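Local coordinates for cephalosporin hydroxylase CMCI (Streptomyces clavuligerus, PDB 2BM8), which takes part in cephamycin biosynthesis, probably modifying the cephalosporin nucleus, and has a Rossmann-like, methyltransferase-type fold in a six-chain assembly, at residues L211-M215 with L216-A220; F183-E186 with D187-Y191; C122-P125 with A126-E130; R100-T103 with K104-G107; W171-D174 with H175-E179. The protein carries 3 engineered substitutions. All coordinates share one frame; numbering follows the deposited sequence.

Interaction 1. Residues L211-M215 with L216-A220; sequences LSMDM and LYANA
Asp214 sets its CG opposite the backbone N (chi1 -175°), which lays the carboxylate alongside Leu216 and Tyr217, while Met213, with chi1 at -179°, brings its CG to 3.7 Å from Ala218 CB. Asp214 OD1 accepts from Leu216 N at 3.2 Å, closing an Asx turn in which the donor stands above the carboxylate plane. Asp214 OD2 hangs beside the Tyr217 ring, 3.3 Å from Tyr217 CD1. The main chain repeats the grip: Asp214 O receives Ala218 N at 2.9 Å, almost in line with its carbonyl bond, and Tyr217 N at 3.3 Å from above the carbonyl plane. One aspartate thus serves three successive amides as the strand ends, and a type I turn from Tyr217 to Ala220 follows. Met215 sets CE 3.7 Å from Asn219 ND2, which donates to Pro45 O of the second subunit. A water accepts from Asn219 N and may donate to Met215 O. The carboxylate is itself fixed by Tyr182 and by Arg34 of the second subunit, and Tyr217 OH by Glu79. Strand 211-214 runs antiparallel to strand 228-231, and at Met213 it pairs with a strand of the second subunit, continuing the sheet across the interface; the Tyr217 ring rests on helix 67-80.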
loop_
_atom_site.group_PDB
_atom_site.type_symbol
_atom_site.label_atom_id
_atom_site.label_comp_id
_atom_site.label_asym_id
_atom_site.label_seq_id
_atom_site.Cartn_x
_atom_site.Cartn_y
_atom_site.Cartn_z
ATOM N N LEU B 211 -28.464 13.592 20.255
ATOM C CA LEU B 211 -27.015 13.457 20.151
ATOM C C LEU B 211 -26.569 13.622 18.700
ATOM O O LEU B 211 -27.248 13.171 17.773
ATOM C CB LEU B 211 -26.554 12.098 20.679
ATOM C CG LEU B 211 -26.576 11.850 22.192
ATOM C CD1 LEU B 211 -26.249 10.390 22.482
ATOM C CD2 LEU B 211 -25.614 12.757 22.925
ATOM N N SER B 212 -25.433 14.283 18.520
ATOM C CA SER B 212 -24.832 14.498 17.213
ATOM C C SER B 212 -23.461 13.835 17.210
ATOM O O SER B 212 -22.865 13.667 18.266
ATOM C CB SER B 212 -24.644 15.997 16.954
ATOM O OG SER B 212 -23.456 16.483 17.617
ATOM N N MET B 213 -22.968 13.457 16.039
ATOM C CA MET B 213 -21.563 13.098 15.898
ATOM C C MET B 213 -20.761 14.370 15.623
ATOM O O MET B 213 -21.016 15.072 14.642
ATOM C CB MET B 213 -21.354 12.102 14.767
ATOM C CG MET B 213 -19.908 11.679 14.615
ATOM S SD MET B 213 -19.711 10.171 13.679
ATOM C CE MET B 213 -20.646 10.568 12.204
ATOM N N ASP B 214 -19.793 14.660 16.491
ATOM C CA ASP B 214 -18.971 15.850 16.373
ATOM C C ASP B 214 -17.860 15.625 15.358
ATOM O O ASP B 214 -16.894 14.944 15.631
ATOM C CB ASP B 214 -18.373 16.200 17.729
ATOM C CG ASP B 214 -17.598 17.500 17.706
ATOM O OD1 ASP B 214 -17.348 18.040 16.615
ATOM O OD2 ASP B 214 -17.195 18.062 18.734
ATOM N N MET B 215 -17.984 16.247 14.197
ATOM C CA MET B 215 -17.110 15.953 13.072
ATOM C C MET B 215 -15.734 16.579 13.152
ATOM O O MET B 215 -14.868 16.216 12.363
ATOM C CB MET B 215 -17.775 16.381 11.774
ATOM C CG MET B 215 -19.039 15.629 11.477
ATOM S SD MET B 215 -18.850 13.850 11.448
ATOM C CE MET B 215 -18.138 13.650 9.790
ATOM N N LEU B 216 -15.523 17.512 14.078
ATOM C CA LEU B 216 -14.179 18.033 14.327
ATOM C C LEU B 216 -13.263 16.983 14.961
ATOM O O LEU B 216 -12.067 16.929 14.658
ATOM C CB LEU B 216 -14.224 19.273 15.218
ATOM C CG LEU B 216 -12.918 20.082 15.298
ATOM C CD1 LEU B 216 -12.493 20.574 13.941
ATOM C CD2 LEU B 216 -13.073 21.269 16.249
ATOM N N TYR B 217 -13.831 16.149 15.828
ATOM C CA TYR B 217 -13.059 15.143 16.559
ATOM C C TYR B 217 -13.259 13.706 16.064
ATOM O O TYR B 217 -12.354 12.893 16.169
ATOM C CB TYR B 217 -13.397 15.235 18.041
ATOM C CG TYR B 217 -13.090 16.590 18.644
ATOM C CD1 TYR B 217 -14.055 17.306 19.336
ATOM C CD2 TYR B 217 -11.823 17.162 18.513
ATOM C CE1 TYR B 217 -13.769 18.556 19.889
ATOM C CE2 TYR B 217 -11.524 18.409 19.069
ATOM C CZ TYR B 217 -12.497 19.095 19.757
ATOM O OH TYR B 217 -12.196 20.322 20.301
ATOM N N ALA B 218 -14.426 13.411 15.511
ATOM C CA ALA B 218 -14.818 12.049 15.161
ATOM C C ALA B 218 -13.903 11.329 14.165
ATOM O O ALA B 218 -13.791 10.123 14.225
ATOM C CB ALA B 218 -16.268 12.034 14.626
ATOM N N ASN B 219 -13.271 12.031 13.236
ATOM C CA ASN B 219 -12.334 11.360 12.311
ATOM C C ASN B 219 -10.852 11.565 12.678
ATOM O O ASN B 219 -9.976 11.275 11.890
ATOM C CB ASN B 219 -12.601 11.795 10.862
ATOM C CG ASN B 219 -14.043 11.522 10.421
ATOM O OD1 ASN B 219 -14.632 10.493 10.763
ATOM N ND2 ASN B 219 -14.617 12.452 9.668
ATOM N N ALA B 220 -10.562 12.039 13.881
ATOM C CA ALA B 220 -9.196 12.482 14.199
ATOM C C ALA B 220 -8.290 11.419 14.838
ATOM O O ALA B 220 -7.097 11.622 14.935
ATOM C CB ALA B 220 -9.243 13.735 15.069
HETATM O O HOH W 1 -12.133 14.868 12.607
#

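Interaction 2. Residues F183-E186 with D187-Y191; sequences FIIE and DMIPY
Glu186 and Met188 are joined round Asp187 by a classic gamma turn: Asp187 has positive phi (71°) and negative psi (-49°), and Met188 N points back to Glu186 O at 2.6 Å, a length that is doubtful because the place of that oxygen is less sure. A water spans the same corner, donating to Ile185 O at 2.7 Å and accepting from Ile189 N at 3.1 Å, and so links the strand's Ile185 to Ile189 in helix 189-195. Ile185 holds CG1 opposite its carbonyl carbon (chi1 -68°), which leaves CG2 facing Ile189 CG1 at 4.0 Å; the two side chains cross at about a right angle, with Ile185 CD1 3.9 Å from Ile189 CD1. The Asp187 carboxylate lies beside Glu186, its OD2 3.8 Å from Glu186 CB and 4.3 Å from Glu186 OE1. An alanine in place of Asp187 would remove that second acid and is likely to leave the CB of Glu186 less well covered. Glu186 has its own partners, with OE1 in a salt bridge to Lys65 and OE2 bonded to Tyr73. Strand 182-185 lies between strands 155-159 and 228-231, with Phe183 packed on helix 165-175 and Ile184 on helix 67-80, and the turn delivers the chain into helix 189-195.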
loop_
_atom_site.group_PDB
_atom_site.type_symbol
_atom_site.label_atom_id
_atom_site.label_comp_id
_atom_site.label_asym_id
_atom_site.label_seq_id
_atom_site.Cartn_x
_atom_site.Cartn_y
_atom_site.Cartn_z
ATOM N N PHE B 183 -20.673 12.390 25.009
ATOM C CA PHE B 183 -20.766 10.974 25.302
ATOM C C PHE B 183 -19.930 10.294 24.243
ATOM O O PHE B 183 -20.249 10.393 23.068
ATOM C CB PHE B 183 -22.211 10.466 25.263
ATOM C CG PHE B 183 -22.371 9.042 25.776
ATOM C CD1 PHE B 183 -22.860 8.797 27.050
ATOM C CD2 PHE B 183 -22.029 7.950 24.983
ATOM C CE1 PHE B 183 -23.016 7.491 27.517
ATOM C CE2 PHE B 183 -22.186 6.642 25.458
ATOM C CZ PHE B 183 -22.679 6.423 26.723
ATOM N N ILE B 184 -18.867 9.613 24.674
ATOM C CA ILE B 184 -17.860 9.068 23.777
ATOM C C ILE B 184 -17.703 7.557 23.927
ATOM O O ILE B 184 -17.531 7.043 25.033
ATOM C CB ILE B 184 -16.513 9.765 24.031
ATOM C CG1 ILE B 184 -16.585 11.203 23.512
ATOM C CG2 ILE B 184 -15.382 9.024 23.334
ATOM C CD1 ILE B 184 -15.532 12.109 24.060
ATOM N N ILE B 185 -17.743 6.850 22.803
ATOM C CA ILE B 185 -17.510 5.412 22.806
ATOM C C ILE B 185 -16.229 5.144 22.064
ATOM O O ILE B 185 -16.153 5.333 20.863
ATOM C CB ILE B 185 -18.692 4.670 22.161
ATOM C CG1 ILE B 185 -19.929 4.805 23.041
ATOM C CG2 ILE B 185 -18.360 3.197 21.987
ATOM C CD1 ILE B 185 -21.224 4.673 22.316
ATOM N N GLU B 186 -15.208 4.713 22.783
ATOM C CA GLU B 186 -13.918 4.449 22.157
ATOM C C GLU B 186 -13.936 3.050 21.548
ATOM O O GLU B 186 -14.630 2.181 22.052
ATOM C CB GLU B 186 -12.791 4.604 23.180
ATOM C CG GLU B 186 -12.682 6.007 23.790
ATOM C CD GLU B 186 -11.357 6.265 24.510
ATOM O OE1 GLU B 186 -10.540 5.331 24.591
ATOM O OE2 GLU B 186 -11.144 7.398 25.017
ATOM N N ASP B 187 -13.243 2.877 20.418
ATOM C CA ASP B 187 -12.898 1.578 19.828
ATOM C C ASP B 187 -14.047 0.783 19.215
ATOM O O ASP B 187 -13.931 0.297 18.078
ATOM C CB ASP B 187 -12.178 0.689 20.851
ATOM C CG ASP B 187 -10.838 1.268 21.285
ATOM O OD1 ASP B 187 -9.948 1.397 20.403
ATOM O OD2 ASP B 187 -10.593 1.625 22.461
ATOM N N MET B 188 -15.144 0.649 19.956
ATOM C CA MET B 188 -16.118 -0.393 19.667
ATOM C C MET B 188 -17.101 -0.114 18.529
ATOM O O MET B 188 -17.561 -1.064 17.890
ATOM C CB MET B 188 -16.895 -0.776 20.935
ATOM C CG MET B 188 -17.574 -2.156 20.841
ATOM S SD MET B 188 -16.454 -3.557 20.398
ATOM C CE MET B 188 -16.092 -4.257 22.030
ATOM N N ILE B 189 -17.413 1.154 18.255
ATOM C CA ILE B 189 -18.473 1.452 17.283
ATOM C C ILE B 189 -18.224 0.889 15.885
ATOM O O ILE B 189 -19.127 0.338 15.293
ATOM C CB ILE B 189 -18.829 2.956 17.259
ATOM C CG1 ILE B 189 -19.940 3.198 18.281
ATOM C CG2 ILE B 189 -19.294 3.410 15.876
ATOM C CD1 ILE B 189 -20.253 4.617 18.559
ATOM N N PRO B 190 -17.034 1.029 15.336
ATOM C CA PRO B 190 -16.718 0.400 14.049
ATOM C C PRO B 190 -16.906 -1.111 14.009
ATOM O O PRO B 190 -17.302 -1.600 12.961
ATOM C CB PRO B 190 -15.247 0.761 13.849
ATOM C CG PRO B 190 -15.135 2.062 14.542
ATOM C CD PRO B 190 -15.905 1.830 15.828
ATOM N N TYR B 191 -16.635 -1.821 15.103
ATOM C CA TYR B 191 -16.866 -3.272 15.165
ATOM C C TYR B 191 -18.362 -3.643 15.231
ATOM O O TYR B 191 -18.794 -4.580 14.594
ATOM C CB TYR B 191 -16.085 -3.907 16.334
ATOM C CG TYR B 191 -14.577 -3.772 16.201
ATOM C CD1 TYR B 191 -13.919 -2.642 16.668
ATOM C CD2 TYR B 191 -13.814 -4.769 15.598
ATOM C CE1 TYR B 191 -12.543 -2.490 16.539
ATOM C CE2 TYR B 191 -12.432 -4.642 15.472
ATOM C CZ TYR B 191 -11.804 -3.496 15.947
ATOM O OH TYR B 191 -10.440 -3.356 15.833
HETATM O O HOH W 2 -15.608 3.635 18.838
#

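Interaction 3. Residues C122-P125 with A126-E130; sequences CQIP and ASDME
Ile124 and Met129 meet at about a right angle, branch against sulfur. With chi1 at -56°, Ile124 holds CG1 opposite its carbonyl carbon and swings CG2 round to the later part of the loop, where CG2 lies 3.5 Å from Met129 SD and 3.3 Å from Asp128 O. The methionine comes back to this spot by a bend at chi2 (75°), which folds its thioether over the isoleucine so that SD also stands 3.9 Å from Ile124 CB.

Pro125 and Asp128 form the other half of the contact. Their side chains run side by side in the same direction, with Pro125 CG 4.0 Å from Asp128 CB, and the backbone beneath them is closed by Asp128 N donating to Pro125 O at 3.1 Å. This bond is fairly straight at the hydrogen (161°), although the donor stands above the carbonyl plane. Ala126 and Ser127 form the bend of the turn, and Ser127 OG approaches Pro125 CB at 3.9 Å. The proline ring therefore has a neighbour in each of Ser127 and Asp128. The Asp128 carboxylate is turned to basic partners, OD1 in a salt bridge with Arg100 and OD2 in another with Arg59, which probably offset its charge.

The turn belongs to the loop that leads from strand 111-116 to strand 132-136, the latter being the outermost strand at one end of this chain's sheet. Met129 and Cys122 both pack on Leu134 of that strand, and Arg100 belongs to helix 94-106.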
loop_
_atom_site.group_PDB
_atom_site.type_symbol
_atom_site.label_atom_id
_atom_site.label_comp_id
_atom_site.label_asym_id
_atom_site.label_seq_id
_atom_site.Cartn_x
_atom_site.Cartn_y
_atom_site.Cartn_z
ATOM N N CYS B 122 -5.793 -1.057 39.430
ATOM C CA CYS B 122 -5.435 0.369 39.446
ATOM C C CYS B 122 -4.049 0.614 40.011
ATOM O O CYS B 122 -3.778 0.240 41.136
ATOM C CB CYS B 122 -6.446 1.220 40.232
ATOM S SG CYS B 122 -6.209 3.017 39.982
ATOM N N GLN B 123 -3.191 1.259 39.220
ATOM C CA GLN B 123 -1.792 1.504 39.580
ATOM C C GLN B 123 -1.526 2.908 40.094
ATOM O O GLN B 123 -0.373 3.280 40.270
ATOM C CB GLN B 123 -0.896 1.280 38.359
ATOM C CG GLN B 123 -0.988 -0.116 37.781
ATOM C CD GLN B 123 -0.427 -1.147 38.728
ATOM O OE1 GLN B 123 0.682 -0.984 39.229
ATOM N NE2 GLN B 123 -1.189 -2.187 38.994
ATOM N N ILE B 124 -2.564 3.698 40.328
ATOM C CA ILE B 124 -2.354 5.057 40.793
ATOM C C ILE B 124 -2.054 4.964 42.275
ATOM O O ILE B 124 -2.848 4.406 43.022
ATOM C CB ILE B 124 -3.589 5.958 40.550
ATOM C CG1 ILE B 124 -4.001 5.959 39.070
ATOM C CG2 ILE B 124 -3.281 7.375 41.009
ATOM C CD1 ILE B 124 -5.345 6.596 38.803
ATOM N N PRO B 125 -0.909 5.472 42.710
ATOM C CA PRO B 125 -0.603 5.481 44.143
ATOM C C PRO B 125 -1.568 6.392 44.894
ATOM O O PRO B 125 -2.078 7.356 44.327
ATOM C CB PRO B 125 0.825 6.025 44.204
ATOM C CG PRO B 125 1.068 6.690 42.895
ATOM C CD PRO B 125 0.164 6.077 41.896
ATOM N N ALA B 126 -1.817 6.090 46.156
ATOM C CA ALA B 126 -2.791 6.846 46.930
ATOM C C ALA B 126 -2.408 8.321 47.076
ATOM O O ALA B 126 -3.282 9.179 47.217
ATOM C CB ALA B 126 -2.973 6.211 48.293
ATOM N N SER B 127 -1.108 8.606 47.028
ATOM C CA SER B 127 -0.596 9.972 47.139
ATOM C C SER B 127 -0.854 10.863 45.914
ATOM O O SER B 127 -0.703 12.087 46.003
ATOM C CB SER B 127 0.905 9.935 47.393
ATOM O OG SER B 127 1.545 9.181 46.386
ATOM N N ASP B 128 -1.232 10.250 44.787
ATOM C CA ASP B 128 -1.431 10.953 43.519
ATOM C C ASP B 128 -2.890 10.850 43.051
ATOM O O ASP B 128 -3.172 10.535 41.896
ATOM C CB ASP B 128 -0.481 10.381 42.464
ATOM C CG ASP B 128 -0.493 11.174 41.165
ATOM O OD1 ASP B 128 -0.477 12.427 41.201
ATOM O OD2 ASP B 128 -0.540 10.623 40.047
ATOM N N MET B 129 -3.808 11.169 43.950
ATOM C CA MET B 129 -5.224 10.888 43.756
ATOM C C MET B 129 -6.144 12.102 43.938
ATOM O O MET B 129 -7.365 11.965 43.949
ATOM C CB MET B 129 -5.627 9.778 44.726
ATOM C CG MET B 129 -6.714 8.865 44.207
ATOM S SD MET B 129 -6.176 7.658 42.952
ATOM C CE MET B 129 -7.436 6.516 43.203
ATOM N N GLU B 130 -5.560 13.288 44.072
ATOM C CA GLU B 130 -6.328 14.519 44.165
ATOM C C GLU B 130 -7.234 14.690 42.934
ATOM O O GLU B 130 -6.775 14.602 41.812
ATOM C CB GLU B 130 -5.377 15.715 44.290
ATOM C CG GLU B 130 -6.046 17.017 44.723
ATOM C CD GLU B 130 -5.110 18.222 44.620
ATOM O OE1 GLU B 130 -4.498 18.417 43.540
ATOM O OE2 GLU B 130 -4.990 18.979 45.616
#

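Interaction 4. Residues R100-T103 with K104-G107; sequences RDLT and KIMG
Arg100 and Lys104 share one turn at the C-terminal end of helix 94-106, in the beta-alpha-beta unit of strand 84-88, this helix and strand 111-116. Lys104 N donates to Arg100 O at 3.0 Å. The next bonds follow in sequence: Ile105 N reaches Asp101 O, whose place is less sure, and Met106 N reaches Leu102 O at 3.2 Å. Gly107 then takes positive phi (80°), as glycine readily does, in a Schellman motif, and its N donates to Lys104 O at 3.1 Å. Thr103 OG1 has a single proton and two carbonyls to choose from, Arg100 O at 2.8 Å and Phe99 O.

Arg100 folds at chi2 and chi3, which brings NE to Asp101 OD1 at 3.0 Å in a salt bridge; the oxygen lies in the guanidinium plane and is met on its anti side. A weak second bond comes from Arg100 NH2, which also makes a salt bridge with Asp128 OD1. The arginine's NH1 is taken by Glu130 O, and Asp101 OD2 is held by Trp58 and Arg59. Lys104 crosses the arginine with NZ 3.5 Å from Arg100 CD and ends in a salt bridge with Glu130. Met106 CE packs 4.2 Å from Leu102 CG, one turn back.

With Arg100 NE 4.5 Å from Lys104 NZ, the two cations are placed among the carboxylates of Asp101, Asp128 and Glu130, which probably balance their charge and restrict how either side chain can turn.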
loop_
_atom_site.group_PDB
_atom_site.type_symbol
_atom_site.label_atom_id
_atom_site.label_comp_id
_atom_site.label_asym_id
_atom_site.label_seq_id
_atom_site.Cartn_x
_atom_site.Cartn_y
_atom_site.Cartn_z
ATOM N N ARG B 100 -6.599 14.176 34.785
ATOM C CA ARG B 100 -6.415 15.017 35.961
ATOM C C ARG B 100 -5.232 15.957 35.783
ATOM O O ARG B 100 -5.357 17.155 35.949
ATOM C CB ARG B 100 -6.198 14.157 37.209
ATOM C CG ARG B 100 -6.275 14.940 38.508
ATOM C CD ARG B 100 -4.928 15.508 39.013
ATOM N NE ARG B 100 -3.833 14.538 38.912
ATOM C CZ ARG B 100 -3.678 13.491 39.720
ATOM N NH1 ARG B 100 -4.535 13.255 40.701
ATOM N NH2 ARG B 100 -2.669 12.663 39.545
ATOM N N ASP B 101 -4.077 15.403 35.452
ATOM C CA ASP B 101 -2.880 16.212 35.226
ATOM C C ASP B 101 -3.147 17.297 34.196
ATOM O O ASP B 101 -2.836 18.450 34.424
ATOM C CB ASP B 101 -1.732 15.349 34.730
ATOM C CG ASP B 101 -1.130 14.503 35.811
ATOM O OD1 ASP B 101 -1.506 14.613 36.987
ATOM O OD2 ASP B 101 -0.257 13.678 35.559
ATOM N N LEU B 102 -3.757 16.909 33.084
ATOM C CA LEU B 102 -3.918 17.787 31.938
ATOM C C LEU B 102 -4.883 18.922 32.228
ATOM O O LEU B 102 -4.690 20.041 31.773
ATOM C CB LEU B 102 -4.420 16.975 30.744
ATOM C CG LEU B 102 -4.180 17.543 29.356
ATOM C CD1 LEU B 102 -2.814 18.191 29.228
ATOM C CD2 LEU B 102 -4.325 16.432 28.351
ATOM N N THR B 103 -5.925 18.623 32.988
ATOM C CA THR B 103 -6.854 19.640 33.430
ATOM C C THR B 103 -6.204 20.601 34.449
ATOM O O THR B 103 -6.524 21.777 34.452
ATOM C CB THR B 103 -8.152 18.997 34.009
ATOM O OG1 THR B 103 -7.841 17.954 34.938
ATOM C CG2 THR B 103 -8.945 18.295 32.926
ATOM N N LYS B 104 -5.296 20.112 35.297
ATOM C CA LYS B 104 -4.591 20.975 36.257
ATOM C C LYS B 104 -3.673 21.964 35.562
ATOM O O LYS B 104 -3.652 23.144 35.903
ATOM C CB LYS B 104 -3.764 20.162 37.256
ATOM C CG LYS B 104 -4.575 19.343 38.251
ATOM C CD LYS B 104 -5.055 20.171 39.442
ATOM C CE LYS B 104 -5.825 19.298 40.447
ATOM N NZ LYS B 104 -4.917 18.321 41.143
ATOM N N ILE B 105 -2.927 21.482 34.576
ATOM C CA ILE B 105 -1.986 22.320 33.841
ATOM C C ILE B 105 -2.747 23.407 33.097
ATOM O O ILE B 105 -2.249 24.508 32.953
ATOM C CB ILE B 105 -1.183 21.473 32.845
ATOM C CG1 ILE B 105 -0.467 20.335 33.564
ATOM C CG2 ILE B 105 -0.115 22.298 32.119
ATOM C CD1 ILE B 105 -0.543 19.080 32.780
ATOM N N MET B 106 -3.951 23.070 32.632
ATOM C CA MET B 106 -4.842 23.997 31.926
ATOM C C MET B 106 -5.558 25.015 32.823
ATOM O O MET B 106 -6.083 26.002 32.317
ATOM C CB MET B 106 -5.907 23.216 31.148
ATOM C CG MET B 106 -5.351 22.506 29.940
ATOM S SD MET B 106 -6.561 21.538 29.060
ATOM C CE MET B 106 -5.618 21.051 27.650
ATOM N N GLY B 107 -5.603 24.773 34.130
ATOM C CA GLY B 107 -6.302 25.660 35.050
ATOM C C GLY B 107 -7.806 25.447 35.086
ATOM O O GLY B 107 -8.558 26.348 35.455
#

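Interaction 5. Residues W171-D174 with H175-E179; sequences WAVD and HLLEE
The C-terminal end of helix 165-175, within the Rossmann-like fold of the CmcI family, is finished by Trp171, Ala172 and the residues that follow. As the chain leaves the helix, Ala172 O accepts two amides from opposite faces of its carbonyl plane: Leu177 N at 2.8 Å, nearly straight at the hydrogen (169°), and Leu176 N at 2.9 Å. The first is an i+5 to i bond, so the last turn widens as the helix ends. One residue earlier His175 N donates to Trp171 O at 2.8 Å, and His175 ND1 adds a weak bond to the same oxygen.

The indole of Trp171 lies across the step from helix to loop. Its CG is opposite the backbone N (chi1 175°), which carries the ring forward beneath His175. His175 CB sits over one face of the five-membered ring in a CH-pi contact, 3.9 Å from its centroid. The imidazole is near parallel to that ring (planes at 28°) but slid aside, so the two barely overlap. Asp174 CB covers one face of the imidazole, while Asp174 OD1 is bonded to Tyr4 of the third subunit. An alanine at Trp171 would remove the indole face under His175 CB and would probably let the imidazole turn more easily and open a gap beside Leu176 CD2.

Under the helix end, Leu177 packs its CG 4.1 Å from Ala172 CB and its CD1 4.1 Å from Val173 CG2. At the far, six-membered end of the indole, Leu176 CD2 comes within 3.4 Å of Trp171 CZ3.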
loop_
_atom_site.group_PDB
_atom_site.type_symbol
_atom_site.label_atom_id
_atom_site.label_comp_id
_atom_site.label_asym_id
_atom_site.label_seq_id
_atom_site.Cartn_x
_atom_site.Cartn_y
_atom_site.Cartn_z
ATOM N N TRP B 171 -29.947 6.525 29.643
ATOM C CA TRP B 171 -29.898 7.053 30.998
ATOM C C TRP B 171 -29.181 8.408 31.034
ATOM O O TRP B 171 -29.674 9.359 31.642
ATOM C CB TRP B 171 -29.233 6.068 31.976
ATOM C CG TRP B 171 -29.079 6.682 33.331
ATOM C CD1 TRP B 171 -30.001 6.688 34.344
ATOM C CD2 TRP B 171 -27.964 7.447 33.799
ATOM N NE1 TRP B 171 -29.514 7.393 35.419
ATOM C CE2 TRP B 171 -28.268 7.872 35.111
ATOM C CE3 TRP B 171 -26.728 7.809 33.244
ATOM C CZ2 TRP B 171 -27.390 8.634 35.875
ATOM C CZ3 TRP B 171 -25.850 8.568 34.001
ATOM C CH2 TRP B 171 -26.190 8.978 35.307
ATOM N N ALA B 172 -28.033 8.502 30.373
ATOM C CA ALA B 172 -27.228 9.717 30.434
ATOM C C ALA B 172 -27.930 10.874 29.745
ATOM O O ALA B 172 -27.864 11.993 30.217
ATOM C CB ALA B 172 -25.846 9.490 29.836
ATOM N N VAL B 173 -28.612 10.599 28.644
ATOM C CA VAL B 173 -29.303 11.637 27.893
ATOM C C VAL B 173 -30.446 12.208 28.727
ATOM O O VAL B 173 -30.662 13.413 28.722
ATOM C CB VAL B 173 -29.861 11.104 26.536
ATOM C CG1 VAL B 173 -31.066 11.914 26.070
ATOM C CG2 VAL B 173 -28.769 11.101 25.457
ATOM N N ASP B 174 -31.163 11.342 29.441
ATOM C CA ASP B 174 -32.347 11.738 30.204
ATOM C C ASP B 174 -31.998 12.318 31.586
ATOM O O ASP B 174 -32.685 13.222 32.066
ATOM C CB ASP B 174 -33.304 10.538 30.378
ATOM C CG ASP B 174 -33.962 10.081 29.054
ATOM O OD1 ASP B 174 -34.117 10.897 28.116
ATOM O OD2 ASP B 174 -34.372 8.910 28.872
ATOM N N HIS B 175 -30.926 11.813 32.206
ATOM C CA HIS B 175 -30.634 12.068 33.625
ATOM C C HIS B 175 -29.298 12.780 33.911
ATOM O O HIS B 175 -29.065 13.199 35.040
ATOM C CB HIS B 175 -30.672 10.741 34.414
ATOM C CG HIS B 175 -32.004 10.044 34.371
ATOM N ND1 HIS B 175 -32.237 8.922 33.598
ATOM C CD2 HIS B 175 -33.176 10.318 35.001
ATOM C CE1 HIS B 175 -33.496 8.541 33.750
ATOM N NE2 HIS B 175 -34.084 9.369 34.596
ATOM N N LEU B 176 -28.430 12.930 32.910
ATOM C CA LEU B 176 -27.080 13.450 33.140
ATOM C C LEU B 176 -26.641 14.599 32.234
ATOM O O LEU B 176 -26.250 15.645 32.723
ATOM C CB LEU B 176 -26.048 12.317 33.034
ATOM C CG LEU B 176 -24.664 12.608 33.634
ATOM C CD1 LEU B 176 -24.737 13.359 34.961
ATOM C CD2 LEU B 176 -23.878 11.325 33.814
ATOM N N LEU B 177 -26.688 14.401 30.922
ATOM C CA LEU B 177 -26.080 15.339 29.989
ATOM C C LEU B 177 -26.889 16.625 29.852
ATOM O O LEU B 177 -28.118 16.613 29.852
ATOM C CB LEU B 177 -25.917 14.698 28.610
ATOM C CG LEU B 177 -25.245 13.319 28.545
ATOM C CD1 LEU B 177 -25.450 12.723 27.171
ATOM C CD2 LEU B 177 -23.761 13.364 28.879
ATOM N N GLU B 178 -26.180 17.740 29.755
ATOM C CA GLU B 178 -26.761 18.980 29.290
ATOM C C GLU B 178 -26.179 19.281 27.919
ATOM O O GLU B 178 -25.264 18.617 27.466
ATOM C CB GLU B 178 -26.418 20.126 30.239
ATOM C CG GLU B 178 -26.703 19.870 31.714
ATOM C CD GLU B 178 -26.145 20.972 32.601
ATOM O OE1 GLU B 178 -25.190 21.670 32.170
ATOM O OE2 GLU B 178 -26.667 21.159 33.722
ATOM N N GLU B 179 -26.693 20.317 27.282
ATOM C CA GLU B 179 -26.231 20.717 25.961
ATOM C C GLU B 179 -24.721 20.994 25.984
ATOM O O GLU B 179 -24.233 21.681 26.867
ATOM C CB GLU B 179 -27.022 21.943 25.493
ATOM C CG GLU B 179 -26.477 22.591 24.235
ATOM C CD GLU B 179 -27.360 23.714 23.727
ATOM O OE1 GLU B 179 -28.363 24.047 24.400
ATOM O OE2 GLU B 179 -27.057 24.260 22.647
#

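The five contacts fall into two groups within the chain. Interactions 3 and 4 touch directly, joined by a salt bridge from Asp128 OD1 to Arg100 NH2 of 2.8 Å and by another between Glu130 and Lys104. At the other end, interaction 5 touches both strand contacts: Ala172 CB lies 4.1 Å from Phe183 CD1 of interaction 2, and Val173 CG2 lies 4.0 Å from Leu211 CD1 of interaction 1. Interactions 1 and 2 reach the same sheet with their nearest atoms about 5 Å apart. Between the groups the centres of interactions 1 and 3 stand about 32 Å apart. The structure is an apo form, so no bound ligand places these contacts relative to an active site.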